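Local atomic coordinates of phosphatidylserine synthase (Haemophilus influenzae, PDB entry 3HSI), a protein that is a phosphatidylserine synthase of the phospholipase D superfamily, with two mixed beta-sheets flanked by helices. Residues 85-89 / 191-196; 125-131 / 200-206; 240-246 / 397-403; 269-274 / 370-374. All blocks are in the same frame, centred on the assembly; numbering follows the deposited sequence.

Contact 1 of 4, residues 85-89 / 191-196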
loop_
_atom_site.group_PDB
_atom_site.type_symbol
_atom_site.label_atom_id
_atom_site.label_comp_id
_atom_site.label_asym_id
_atom_site.label_seq_id
_atom_site.Cartn_x
_atom_site.Cartn_y
_atom_site.Cartn_z
ATOM N N VAL C 85 7.515 28.240 18.975
ATOM C CA VAL C 85 7.407 28.016 17.508
ATOM C C VAL C 85 7.674 26.548 17.156
ATOM O O VAL C 85 8.746 26.033 17.461
ATOM C CB VAL C 85 8.385 28.906 16.661
ATOM C CG1 VAL C 85 8.126 28.718 15.149
ATOM C CG2 VAL C 85 8.253 30.336 16.999
ATOM N N LYS C 86 6.720 25.893 16.488
ATOM C CA LYS C 86 6.897 24.503 16.040
ATOM C C LYS C 86 6.411 24.392 14.624
ATOM O O LYS C 86 5.302 24.814 14.328
ATOM C CB LYS C 86 6.150 23.504 16.943
ATOM C CG LYS C 86 6.570 23.629 18.408
ATOM C CD LYS C 86 6.935 22.310 19.049
ATOM C CE LYS C 86 7.554 22.528 20.425
ATOM N NZ LYS C 86 6.552 23.102 21.379
ATOM N N VAL C 87 7.269 23.899 13.742
ATOM C CA VAL C 87 6.905 23.711 12.334
ATOM C C VAL C 87 7.054 22.228 12.044
ATOM O O VAL C 87 8.165 21.666 12.143
ATOM C CB VAL C 87 7.789 24.587 11.364
ATOM C CG1 VAL C 87 7.417 24.359 9.908
ATOM C CG2 VAL C 87 7.655 26.110 11.737
ATOM N N LEU C 88 5.938 21.582 11.712
ATOM C CA LEU C 88 5.976 20.142 11.363
ATOM C C LEU C 88 5.798 19.964 9.851
ATOM O O LEU C 88 4.830 20.454 9.282
ATOM C CB LEU C 88 4.915 19.344 12.144
ATOM C CG LEU C 88 5.121 19.048 13.635
ATOM C CD1 LEU C 88 5.214 20.343 14.470
ATOM C CD2 LEU C 88 4.024 18.122 14.209
ATOM N N ILE C 89 6.757 19.308 9.205
ATOM C CA ILE C 89 6.644 19.020 7.778
ATOM C C ILE C 89 6.916 17.547 7.580
ATOM O O ILE C 89 7.414 16.871 8.484
ATOM C CB ILE C 89 7.596 19.904 6.859
ATOM C CG1 ILE C 89 9.095 19.827 7.272
ATOM C CG2 ILE C 89 7.062 21.325 6.728
ATOM C CD1 ILE C 89 9.574 20.846 8.336
ATOM N N ILE C 191 -1.497 18.574 17.928
ATOM C CA ILE C 191 -0.127 18.587 17.461
ATOM C C ILE C 191 0.789 18.102 18.567
ATOM O O ILE C 191 1.575 17.179 18.347
ATOM C CB ILE C 191 0.286 19.981 16.953
ATOM C CG1 ILE C 191 -0.445 20.264 15.618
ATOM C CG2 ILE C 191 1.801 20.081 16.793
ATOM C CD1 ILE C 191 -0.337 21.702 15.204
ATOM N N ASN C 192 0.663 18.703 19.753
ATOM C CA ASN C 192 1.495 18.320 20.875
ATOM C C ASN C 192 1.218 16.895 21.326
ATOM O O ASN C 192 2.157 16.131 21.495
ATOM C CB ASN C 192 1.301 19.255 22.069
ATOM C CG ASN C 192 2.187 20.467 22.010
ATOM O OD1 ASN C 192 3.364 20.390 22.346
ATOM N ND2 ASN C 192 1.623 21.605 21.622
ATOM N N ASP C 193 -0.062 16.554 21.499
ATOM C CA ASP C 193 -0.489 15.265 22.046
ATOM C C ASP C 193 -0.330 14.116 21.086
ATOM O O ASP C 193 0.011 13.025 21.523
ATOM C CB ASP C 193 -1.961 15.287 22.497
ATOM C CG ASP C 193 -2.204 16.211 23.675
ATOM O OD1 ASP C 193 -1.241 16.814 24.210
ATOM O OD2 ASP C 193 -3.376 16.352 24.083
ATOM N N TYR C 194 -0.606 14.336 19.799
ATOM C CA TYR C 194 -0.602 13.232 18.837
ATOM C C TYR C 194 0.474 13.270 17.743
ATOM O O TYR C 194 1.113 12.255 17.476
ATOM C CB TYR C 194 -1.986 13.059 18.211
ATOM C CG TYR C 194 -2.992 12.521 19.200
ATOM C CD1 TYR C 194 -2.905 11.195 19.647
ATOM C CD2 TYR C 194 -4.005 13.331 19.706
ATOM C CE1 TYR C 194 -3.783 10.690 20.581
ATOM C CE2 TYR C 194 -4.931 12.823 20.650
ATOM C CZ TYR C 194 -4.794 11.508 21.084
ATOM O OH TYR C 194 -5.665 10.982 21.993
ATOM N N LEU C 195 0.673 14.417 17.106
ATOM C CA LEU C 195 1.625 14.477 16.000
ATOM C C LEU C 195 3.062 14.426 16.469
ATOM O O LEU C 195 3.841 13.668 15.924
ATOM C CB LEU C 195 1.409 15.709 15.111
ATOM C CG LEU C 195 0.327 15.603 14.057
ATOM C CD1 LEU C 195 0.372 16.847 13.160
ATOM C CD2 LEU C 195 0.505 14.336 13.228
ATOM N N LEU C 196 3.392 15.256 17.467
ATOM C CA LEU C 196 4.733 15.372 17.995
ATOM C C LEU C 196 5.127 14.255 18.951
ATOM O O LEU C 196 5.430 14.503 20.106
ATOM C CB LEU C 196 4.907 16.708 18.721
ATOM C CG LEU C 196 5.258 17.973 17.960
ATOM C CD1 LEU C 196 5.603 19.038 18.998
ATOM C CD2 LEU C 196 6.440 17.720 17.045
#

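Contact 2 of 4, residues 125-131 / 200-206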
loop_
_atom_site.group_PDB
_atom_site.type_symbol
_atom_site.label_atom_id
_atom_site.label_comp_id
_atom_site.label_asym_id
_atom_site.label_seq_id
_atom_site.Cartn_x
_atom_site.Cartn_y
_atom_site.Cartn_z
ATOM N N ASN C 125 15.082 24.089 18.700
ATOM C CA ASN C 125 14.630 23.404 17.490
ATOM C C ASN C 125 13.257 23.951 17.129
ATOM O O ASN C 125 12.409 24.097 18.010
ATOM C CB ASN C 125 14.494 21.902 17.756
ATOM C CG ASN C 125 15.816 21.237 18.113
ATOM O OD1 ASN C 125 16.832 21.468 17.474
ATOM N ND2 ASN C 125 15.787 20.364 19.101
HETATM N N MSE C 126 13.055 24.257 15.847
HETATM C CA MSE C 126 11.780 24.778 15.346
HETATM C C MSE C 126 11.174 23.929 14.222
HETATM O O MSE C 126 9.951 23.908 14.057
HETATM C CB MSE C 126 11.939 26.230 14.888
HETATM C CG MSE C 126 12.369 27.146 16.017
HETATM SE SE MSE C 126 12.192 29.034 15.638
HETATM C CE MSE C 126 12.007 29.572 17.467
ATOM N N PHE C 127 12.023 23.236 13.467
ATOM C CA PHE C 127 11.589 22.396 12.358
ATOM C C PHE C 127 11.658 20.928 12.697
ATOM O O PHE C 127 12.727 20.394 13.015
ATOM C CB PHE C 127 12.441 22.649 11.109
ATOM C CG PHE C 127 12.113 23.923 10.416
ATOM C CD1 PHE C 127 11.090 23.971 9.491
ATOM C CD2 PHE C 127 12.818 25.079 10.709
ATOM C CE1 PHE C 127 10.768 25.152 8.861
ATOM C CE2 PHE C 127 12.511 26.260 10.078
ATOM C CZ PHE C 127 11.469 26.302 9.161
ATOM N N PHE C 128 10.505 20.275 12.602
ATOM C CA PHE C 128 10.382 18.875 12.928
ATOM C C PHE C 128 9.833 18.076 11.755
ATOM O O PHE C 128 8.875 18.490 11.125
ATOM C CB PHE C 128 9.488 18.714 14.161
ATOM C CG PHE C 128 9.984 19.473 15.369
ATOM C CD1 PHE C 128 10.848 18.871 16.280
ATOM C CD2 PHE C 128 9.610 20.818 15.573
ATOM C CE1 PHE C 128 11.305 19.585 17.382
ATOM C CE2 PHE C 128 10.082 21.528 16.681
ATOM C CZ PHE C 128 10.905 20.904 17.582
ATOM N N GLY C 129 10.440 16.923 11.491
ATOM C CA GLY C 129 10.024 16.039 10.398
ATOM C C GLY C 129 9.143 14.902 10.905
ATOM O O GLY C 129 9.522 14.168 11.824
ATOM N N VAL C 130 7.943 14.797 10.336
ATOM C CA VAL C 130 6.982 13.779 10.768
ATOM C C VAL C 130 6.931 12.680 9.703
ATOM O O VAL C 130 6.555 12.941 8.579
ATOM C CB VAL C 130 5.570 14.392 10.913
ATOM C CG1 VAL C 130 4.543 13.325 11.244
ATOM C CG2 VAL C 130 5.561 15.538 11.921
ATOM N N PRO C 131 7.296 11.448 10.049
ATOM C CA PRO C 131 7.159 10.357 9.064
ATOM C C PRO C 131 5.860 9.549 9.236
ATOM O O PRO C 131 5.677 8.857 10.252
ATOM C CB PRO C 131 8.361 9.482 9.359
ATOM C CG PRO C 131 8.681 9.752 10.885
ATOM C CD PRO C 131 7.889 10.972 11.322
ATOM N N ALA C 200 9.395 9.046 17.055
ATOM C CA ALA C 200 9.401 8.950 15.574
ATOM C C ALA C 200 9.672 10.245 14.880
ATOM O O ALA C 200 10.153 10.240 13.758
ATOM C CB ALA C 200 8.104 8.377 15.047
ATOM N N VAL C 201 9.316 11.351 15.535
ATOM C CA VAL C 201 9.449 12.702 14.996
ATOM C C VAL C 201 10.802 13.302 15.417
ATOM O O VAL C 201 11.143 13.294 16.604
ATOM C CB VAL C 201 8.266 13.536 15.478
ATOM C CG1 VAL C 201 8.416 15.012 15.126
ATOM C CG2 VAL C 201 6.956 12.943 14.883
ATOM N N TYR C 202 11.588 13.766 14.447
ATOM C CA TYR C 202 12.919 14.311 14.698
ATOM C C TYR C 202 13.073 15.711 14.158
ATOM O O TYR C 202 12.474 16.030 13.122
ATOM C CB TYR C 202 13.989 13.425 14.070
ATOM C CG TYR C 202 14.108 12.109 14.789
ATOM C CD1 TYR C 202 15.015 11.961 15.830
ATOM C CD2 TYR C 202 13.275 11.027 14.462
ATOM C CE1 TYR C 202 15.103 10.767 16.525
ATOM C CE2 TYR C 202 13.358 9.835 15.156
ATOM C CZ TYR C 202 14.280 9.712 16.175
ATOM O OH TYR C 202 14.406 8.538 16.876
ATOM N N PRO C 203 13.872 16.551 14.854
ATOM C CA PRO C 203 14.162 17.892 14.362
ATOM C C PRO C 203 14.926 17.787 13.048
ATOM O O PRO C 203 15.816 16.952 12.918
ATOM C CB PRO C 203 15.063 18.504 15.457
ATOM C CG PRO C 203 15.592 17.348 16.220
ATOM C CD PRO C 203 14.568 16.265 16.126
ATOM N N LEU C 204 14.530 18.582 12.067
ATOM C CA LEU C 204 15.207 18.609 10.791
ATOM C C LEU C 204 16.241 19.724 10.703
ATOM O O LEU C 204 17.017 19.763 9.744
ATOM C CB LEU C 204 14.189 18.764 9.667
ATOM C CG LEU C 204 13.304 17.541 9.426
ATOM C CD1 LEU C 204 12.132 17.955 8.598
ATOM C CD2 LEU C 204 14.049 16.354 8.801
ATOM N N ASP C 205 16.259 20.618 11.691
ATOM C CA ASP C 205 17.180 21.729 11.662
ATOM C C ASP C 205 18.454 21.461 12.479
ATOM O O ASP C 205 19.050 22.382 12.989
ATOM C CB ASP C 205 16.489 23.031 12.112
ATOM C CG ASP C 205 15.797 22.902 13.476
ATOM O OD1 ASP C 205 15.998 21.882 14.186
ATOM O OD2 ASP C 205 15.063 23.848 13.848
ATOM N N VAL C 206 18.833 20.197 12.613
ATOM C CA VAL C 206 20.132 19.835 13.171
ATOM C C VAL C 206 20.868 18.925 12.211
ATOM O O VAL C 206 20.248 18.232 11.404
ATOM C CB VAL C 206 20.048 19.091 14.562
ATOM C CG1 VAL C 206 19.492 19.994 15.652
ATOM C CG2 VAL C 206 19.255 17.786 14.466
#

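Contact 3 of 4, residues 240-246 / 397-403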
loop_
_atom_site.group_PDB
_atom_site.type_symbol
_atom_site.label_atom_id
_atom_site.label_comp_id
_atom_site.label_asym_id
_atom_site.label_seq_id
_atom_site.Cartn_x
_atom_site.Cartn_y
_atom_site.Cartn_z
ATOM N N LEU C 240 -25.850 18.875 17.140
ATOM C CA LEU C 240 -26.902 19.654 16.456
ATOM C C LEU C 240 -27.109 21.076 16.996
ATOM O O LEU C 240 -28.208 21.420 17.432
ATOM C CB LEU C 240 -28.235 18.890 16.445
ATOM C CG LEU C 240 -28.236 17.601 15.602
ATOM C CD1 LEU C 240 -29.599 16.931 15.670
ATOM C CD2 LEU C 240 -27.876 17.871 14.153
ATOM N N PRO C 241 -26.059 21.910 16.958
ATOM C CA PRO C 241 -26.296 23.272 17.426
ATOM C C PRO C 241 -27.211 23.993 16.441
ATOM O O PRO C 241 -27.431 23.524 15.321
ATOM C CB PRO C 241 -24.910 23.890 17.407
ATOM C CG PRO C 241 -24.230 23.201 16.276
ATOM C CD PRO C 241 -24.738 21.771 16.316
ATOM N N ASN C 242 -27.756 25.116 16.867
ATOM C CA ASN C 242 -28.662 25.856 16.021
ATOM C C ASN C 242 -27.955 27.112 15.496
ATOM O O ASN C 242 -28.581 28.127 15.209
ATOM C CB ASN C 242 -29.939 26.215 16.805
ATOM C CG ASN C 242 -30.991 26.874 15.916
ATOM O OD1 ASN C 242 -31.001 26.651 14.693
ATOM N ND2 ASN C 242 -31.867 27.710 16.510
ATOM N N VAL C 243 -26.635 27.040 15.403
ATOM C CA VAL C 243 -25.826 28.220 15.117
ATOM C C VAL C 243 -24.643 27.730 14.317
ATOM O O VAL C 243 -24.263 26.548 14.422
ATOM C CB VAL C 243 -25.388 28.964 16.440
ATOM C CG1 VAL C 243 -24.279 28.210 17.181
ATOM C CG2 VAL C 243 -24.932 30.377 16.138
ATOM N N LEU C 244 -24.088 28.620 13.498
ATOM C CA LEU C 244 -22.873 28.358 12.730
ATOM C C LEU C 244 -21.781 27.745 13.632
ATOM O O LEU C 244 -21.519 28.264 14.728
ATOM C CB LEU C 244 -22.378 29.682 12.143
ATOM C CG LEU C 244 -21.026 29.661 11.407
ATOM C CD1 LEU C 244 -21.052 28.705 10.179
ATOM C CD2 LEU C 244 -20.671 31.070 11.011
ATOM N N SER C 245 -21.135 26.682 13.160
ATOM C CA SER C 245 -20.294 25.813 14.008
ATOM C C SER C 245 -19.192 25.056 13.247
ATOM O O SER C 245 -19.294 24.849 12.055
ATOM C CB SER C 245 -21.189 24.741 14.671
ATOM O OG SER C 245 -21.805 25.311 15.767
ATOM N N VAL C 246 -18.180 24.601 13.973
ATOM C CA VAL C 246 -17.026 23.971 13.372
ATOM C C VAL C 246 -16.669 22.688 14.130
ATOM O O VAL C 246 -16.744 22.643 15.353
ATOM C CB VAL C 246 -15.801 24.967 13.238
ATOM C CG1 VAL C 246 -15.216 25.357 14.624
ATOM C CG2 VAL C 246 -14.719 24.363 12.354
ATOM N N ILE C 397 -17.427 22.740 8.741
ATOM C CA ILE C 397 -18.318 23.821 9.127
ATOM C C ILE C 397 -19.800 23.420 8.914
ATOM O O ILE C 397 -20.193 22.973 7.847
ATOM C CB ILE C 397 -18.001 25.113 8.343
ATOM C CG1 ILE C 397 -16.571 25.569 8.659
ATOM C CG2 ILE C 397 -18.997 26.168 8.679
ATOM C CD1 ILE C 397 -16.042 26.624 7.742
ATOM N N TYR C 398 -20.583 23.563 9.971
ATOM C CA TYR C 398 -22.022 23.369 9.943
ATOM C C TYR C 398 -22.702 24.739 10.038
ATOM O O TYR C 398 -22.502 25.478 11.013
ATOM C CB TYR C 398 -22.422 22.500 11.124
ATOM C CG TYR C 398 -23.898 22.159 11.206
ATOM C CD1 TYR C 398 -24.609 21.738 10.071
ATOM C CD2 TYR C 398 -24.563 22.190 12.436
ATOM C CE1 TYR C 398 -25.972 21.408 10.155
ATOM C CE2 TYR C 398 -25.919 21.863 12.538
ATOM C CZ TYR C 398 -26.609 21.481 11.393
ATOM O OH TYR C 398 -27.919 21.146 11.491
ATOM N N ASP C 399 -23.523 25.037 9.037
ATOM C CA ASP C 399 -24.165 26.333 8.889
ATOM C C ASP C 399 -25.675 26.177 8.710
ATOM O O ASP C 399 -26.191 26.472 7.636
ATOM C CB ASP C 399 -23.554 27.074 7.690
ATOM C CG ASP C 399 -24.018 28.509 7.585
ATOM O OD1 ASP C 399 -24.495 29.074 8.617
ATOM O OD2 ASP C 399 -23.920 29.063 6.453
ATOM N N PRO C 400 -26.386 25.718 9.773
ATOM C CA PRO C 400 -27.831 25.390 9.677
ATOM C C PRO C 400 -28.739 26.573 9.323
ATOM O O PRO C 400 -29.761 26.365 8.691
ATOM C CB PRO C 400 -28.178 24.858 11.077
ATOM C CG PRO C 400 -27.072 25.334 11.984
ATOM C CD PRO C 400 -25.840 25.430 11.116
ATOM N N GLN C 401 -28.370 27.795 9.713
ATOM C CA GLN C 401 -29.213 28.955 9.429
ATOM C C GLN C 401 -28.625 29.827 8.325
ATOM O O GLN C 401 -28.964 30.999 8.227
ATOM C CB GLN C 401 -29.430 29.786 10.700
ATOM C CG GLN C 401 -30.097 28.992 11.821
ATOM C CD GLN C 401 -30.648 29.868 12.915
ATOM O OE1 GLN C 401 -31.089 31.000 12.670
ATOM N NE2 GLN C 401 -30.656 29.350 14.130
ATOM N N GLN C 402 -27.753 29.240 7.501
ATOM C CA GLN C 402 -27.129 29.911 6.361
ATOM C C GLN C 402 -26.467 31.231 6.736
ATOM O O GLN C 402 -26.459 32.161 5.957
ATOM C CB GLN C 402 -28.115 30.098 5.196
ATOM C CG GLN C 402 -28.420 28.792 4.434
ATOM C CD GLN C 402 -29.118 27.750 5.313
ATOM O OE1 GLN C 402 -28.555 26.691 5.635
ATOM N NE2 GLN C 402 -30.328 28.062 5.729
ATOM N N GLN C 403 -25.899 31.307 7.932
ATOM C CA GLN C 403 -25.158 32.495 8.321
ATOM C C GLN C 403 -23.942 32.776 7.431
ATOM O O GLN C 403 -23.542 33.922 7.299
ATOM C CB GLN C 403 -24.714 32.377 9.764
ATOM C CG GLN C 403 -25.867 32.346 10.737
ATOM C CD GLN C 403 -25.377 31.931 12.096
ATOM O OE1 GLN C 403 -25.506 30.776 12.463
ATOM N NE2 GLN C 403 -24.746 32.856 12.823
#

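Contact 4 of 4, residues 269-274 / 370-374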
loop_
_atom_site.group_PDB
_atom_site.type_symbol
_atom_site.label_atom_id
_atom_site.label_comp_id
_atom_site.label_asym_id
_atom_site.label_seq_id
_atom_site.Cartn_x
_atom_site.Cartn_y
_atom_site.Cartn_z
ATOM N N GLN C 269 -25.572 12.230 2.180
ATOM C CA GLN C 269 -26.602 13.067 2.773
ATOM C C GLN C 269 -26.910 14.333 2.001
ATOM O O GLN C 269 -27.549 15.229 2.535
ATOM C CB GLN C 269 -26.219 13.451 4.219
ATOM C CG GLN C 269 -26.561 12.342 5.225
ATOM C CD GLN C 269 -28.060 12.177 5.364
ATOM O OE1 GLN C 269 -28.756 13.119 5.745
ATOM N NE2 GLN C 269 -28.568 10.983 5.043
ATOM N N VAL C 270 -26.450 14.427 0.764
ATOM C CA VAL C 270 -26.840 15.505 -0.129
ATOM C C VAL C 270 -28.352 15.481 -0.406
ATOM O O VAL C 270 -28.902 14.458 -0.824
ATOM C CB VAL C 270 -26.060 15.422 -1.450
ATOM C CG1 VAL C 270 -26.550 16.488 -2.471
ATOM C CG2 VAL C 270 -24.580 15.578 -1.169
ATOM N N GLN C 271 -29.024 16.606 -0.171
ATOM C CA GLN C 271 -30.451 16.677 -0.438
ATOM C C GLN C 271 -30.740 17.294 -1.807
ATOM O O GLN C 271 -31.705 16.902 -2.469
ATOM C CB GLN C 271 -31.172 17.470 0.659
ATOM C CG GLN C 271 -31.023 16.888 2.061
ATOM C CD GLN C 271 -31.543 15.462 2.164
ATOM O OE1 GLN C 271 -30.767 14.500 2.137
ATOM N NE2 GLN C 271 -32.859 15.315 2.282
ATOM N N LYS C 272 -29.905 18.250 -2.218
ATOM C CA LYS C 272 -30.117 19.042 -3.427
ATOM C C LYS C 272 -28.883 19.131 -4.325
ATOM O O LYS C 272 -28.958 18.815 -5.511
ATOM C CB LYS C 272 -30.566 20.468 -3.059
ATOM C CG LYS C 272 -32.008 20.540 -2.606
ATOM C CD LYS C 272 -32.401 21.952 -2.281
ATOM C CE LYS C 272 -33.895 22.042 -2.037
ATOM N NZ LYS C 272 -34.693 22.296 -3.271
ATOM N N LYS C 273 -27.767 19.614 -3.774
ATOM C CA LYS C 273 -26.577 19.899 -4.588
ATOM C C LYS C 273 -25.292 19.596 -3.835
ATOM O O LYS C 273 -25.178 19.858 -2.640
ATOM C CB LYS C 273 -26.581 21.351 -5.154
ATOM C CG LYS C 273 -25.315 21.685 -5.954
ATOM C CD LYS C 273 -25.551 22.549 -7.214
ATOM C CE LYS C 273 -24.357 23.463 -7.488
ATOM N NZ LYS C 273 -24.449 24.687 -6.564
ATOM N N LEU C 274 -24.345 19.009 -4.553
ATOM C CA LEU C 274 -23.011 18.724 -4.052
ATOM C C LEU C 274 -22.054 19.481 -4.914
ATOM O O LEU C 274 -22.127 19.394 -6.128
ATOM C CB LEU C 274 -22.710 17.231 -4.196
ATOM C CG LEU C 274 -21.302 16.753 -3.855
ATOM C CD1 LEU C 274 -21.001 17.087 -2.398
ATOM C CD2 LEU C 274 -21.189 15.194 -4.116
ATOM N N VAL C 370 -22.007 20.757 0.761
ATOM C CA VAL C 370 -23.272 20.011 0.745
ATOM C C VAL C 370 -24.426 20.974 0.925
ATOM O O VAL C 370 -24.518 21.663 1.949
ATOM C CB VAL C 370 -23.286 18.914 1.820
ATOM C CG1 VAL C 370 -24.694 18.217 1.902
ATOM C CG2 VAL C 370 -22.160 17.908 1.493
ATOM N N ASP C 371 -25.267 21.066 -0.105
ATOM C CA ASP C 371 -26.435 21.983 -0.086
ATOM C C ASP C 371 -25.953 23.352 0.457
ATOM O O ASP C 371 -24.893 23.835 0.031
ATOM C CB ASP C 371 -27.581 21.375 0.735
ATOM C CG ASP C 371 -27.952 19.945 0.278
ATOM O OD1 ASP C 371 -27.831 19.616 -0.912
ATOM O OD2 ASP C 371 -28.353 19.120 1.119
ATOM N N ASP C 372 -26.662 23.943 1.415
ATOM C CA ASP C 372 -26.234 25.201 2.046
ATOM C C ASP C 372 -25.914 24.986 3.527
ATOM O O ASP C 372 -25.932 25.930 4.329
ATOM C CB ASP C 372 -27.313 26.285 1.875
ATOM C CG ASP C 372 -28.720 25.754 2.179
ATOM O OD1 ASP C 372 -28.860 24.532 2.527
ATOM O OD2 ASP C 372 -29.699 26.543 2.062
ATOM N N ARG C 373 -25.575 23.748 3.863
ATOM C CA ARG C 373 -25.612 23.248 5.231
ATOM C C ARG C 373 -24.218 22.850 5.772
ATOM O O ARG C 373 -23.886 23.139 6.931
ATOM C CB ARG C 373 -26.572 22.051 5.221
ATOM C CG ARG C 373 -26.937 21.397 6.539
ATOM C CD ARG C 373 -28.202 20.466 6.362
ATOM N NE ARG C 373 -27.873 19.143 5.792
ATOM C CZ ARG C 373 -27.883 18.842 4.480
ATOM N NH1 ARG C 373 -28.213 19.760 3.577
ATOM N NH2 ARG C 373 -27.574 17.620 4.054
ATOM N N TYR C 374 -23.402 22.209 4.928
ATOM C CA TYR C 374 -22.019 21.844 5.285
ATOM C C TYR C 374 -20.995 22.343 4.292
ATOM O O TYR C 374 -21.229 22.308 3.075
ATOM C CB TYR C 374 -21.863 20.339 5.322
ATOM C CG TYR C 374 -22.754 19.635 6.312
ATOM C CD1 TYR C 374 -22.398 19.566 7.663
ATOM C CD2 TYR C 374 -23.928 19.032 5.896
ATOM C CE1 TYR C 374 -23.180 18.912 8.581
ATOM C CE2 TYR C 374 -24.746 18.381 6.809
ATOM C CZ TYR C 374 -24.353 18.319 8.149
ATOM O OH TYR C 374 -25.128 17.669 9.053
#

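Contact 1 of 4, residues 85-89 / 191-196
Strand 85-89 and the last turn of helix 181-195 meet through L88, L195 and L196. The short axes of 85-89 and 191-195 differ by 31° in direction and pass 11.6 Å apart at closest approach, the spacing of a helix laid on a sheet and separated from it by side chains. The nearest CA atoms are those of L88 and L196, 8.3 Å apart. The helix ends in a wider pi-type turn, closed by L196 N bonding to I191 O at 2.8 Å, and L196 then leaves helical geometry.

L88 packs mainly through CD2, with CD1 beside L196 CD2 and I191 CG2. L88 CD2 lies 3.7 Å from L195 CB and 3.7 Å from L196 CD2, while I191 CG2 sits 3.9 Å from the same atom; L88 and I191 run alongside in opposing directions. The other branch of L196 turns to K86, whose CD comes within 3.5 Å of L196 CD1. A bend at chi2 (-130°) carries the aliphatic part of K86 over L196, and its ammonium is held by a salt bridge to D84. N192 stands at the border, its ND2 bonded to Y54 OH and V188 O.

L88 also touches V130 of strand 127-130, I191 and L195 pack on T56 of strand 52-56, and L195 meets L226 of helix 216-229, so the helix end contacts both the sheet and that second helix.

Contact 2 of 4, residues 125-131 / 200-206
D205 turns its carboxylate back to the start of strand 127-130, where OD2 accepts two successive backbone N-H groups. M126 N reaches D205 OD2 at 2.9 Å on the syn lone pair, nearly straight at 174°; F127 N meets that oxygen at 3.1 Å from well above the carboxylate plane. D205 CG stands between its own backbone N and carbonyl carbon (chi1 54°), which swings the group to these amides. The F127 ring is nearly perpendicular to the carboxylate, the planes 84° apart, with D205 OD2 at the ring edge. A salt bridge from R115 holds D205 OD1.

Further along, the two segments form a short antiparallel pairing at the border of a mixed sheet: F128 with P203 is a non-hydrogen-bonded pair, G129 with Y202 a hydrogen-bonded one. L204 N gives a bond to F127 O at 2.7 Å and G129 N one to Y202 O at 2.8 Å; the return bond from Y202 N is weak.

F128 CB lies 4.0 Å from V201 CG1, and the ring meets P203 CA obliquely through CD1. V130 and V201 run alongside in the same direction, touching through their CG2 methyls. Tight packing marks G129, whose CA is 3.4 Å from L204 CD1. N125 lies across P203, its CG 3.9 Å from P203 CB.

Contact 3 of 4, residues 240-246 / 397-403
Two antiparallel strands of the larger mixed sheet, 245-252 and 391-398, meet here at the start of one and the end of the other, and contacts continue into the loops next to them. S245 and Y398 form a hydrogen-bonded pair: S245 N gives to Y398 O at 2.8 Å in the carbonyl plane, and Y398 N gives to S245 O. V246 and I397 follow as a non-hydrogen-bonded pair. On their face of the sheet L244 joins in: with CG anti to the backbone N (chi1 174°), it brings CD1 to 3.6 Å from I397 CG2.

On the other face the Y398 ring is covered on one side by P400, whose CD sits 3.6 Å above the ring plane over its centre, and met at its edge by P241, with CG in plane and P241 CD 3.9 Å from Y398 CD2. Y374 and F21 also meet this ring.

Beyond the strands the chain 399-402 makes a type I turn; D399, which opens it, accepts L404 N through OD2. Q401 within the turn and Q403 just after it reach back. Q403, extended beyond CG, offers OE1 to L244 N at 2.8 Å and 152°, with the donor tilted 29° from the amide carbonyl plane. Q401 NE2 lies between N242 O and N242 OD1, but both bonds are weak.

Backbone bonds thus fix the register at S245 and Y398, Q403 extends the polar pairing by supplying an acceptor to L244 N just before strand 245-252 begins, and at the exposed tip the weak Q401-N242 bonds suggest a looser hold.

Contact 4 of 4, residues 269-274 / 370-374
D371 binds the backbone of 271-273 with both carboxylate oxygens, each accepting more than once. Q271 N meets D371 OD2 at 2.9 Å on its syn lone pair. D371 OD1 takes K272 N at 2.8 Å, from above the carboxylate plane, and K273 N at 2.9 Å, nearly along its C-O bond. The backbone adds D371 N to K273 O, 2.8 Å at 161°.

Charge enters through R373, whose NH1 makes a salt bridge to D371 OD2 in the guanidinium plane, on the anti lone pair; the modelled 2.5 Å is unusually short and should not be pressed. A bend at chi3 (81°) turns the guanidinium so that NH2 also faces Q269 O at its edge, in a weak bond. With R373 and three N-H groups round it, the carboxylate is probably stabilised as the anion.

Apolar contacts are fewer: V370 CG1 lies 4.1 Å from V270 CG2, and V370 CG2 the same distance from L274 CD1. L274 continues onto helix 285-296, V370 onto helix 258-268.

L274 and V370 form an antiparallel non-hydrogen-bonded pair where strands 273-277 and 367-370 meet, while R373 and Y374 both face V370, a classic beta bulge in the beta-hairpin of strands 367-370 and 374-378.

How the contacts relate
Contacts 1 and 2 reach the same sheet, through its neighbouring strands 84-90 and 127-130, with centres about 9 Å apart; V87 N to M126 O at 2.7 Å and V87 O to F128 N at 2.8 Å are probable hydrogen bonds between them. Contacts 3 and 4 likewise share the other sheet, about 13 Å between centres, and touch through D399 N and R373 O, 2.9 Å, probably hydrogen-bonded. Contact 4 is nested in the chain loop that contact 3 closes. The two groups are well separated: contact 1 to contact 3 spans about 29 Å, contact 2 to contact 4 about 40 Å, between centres.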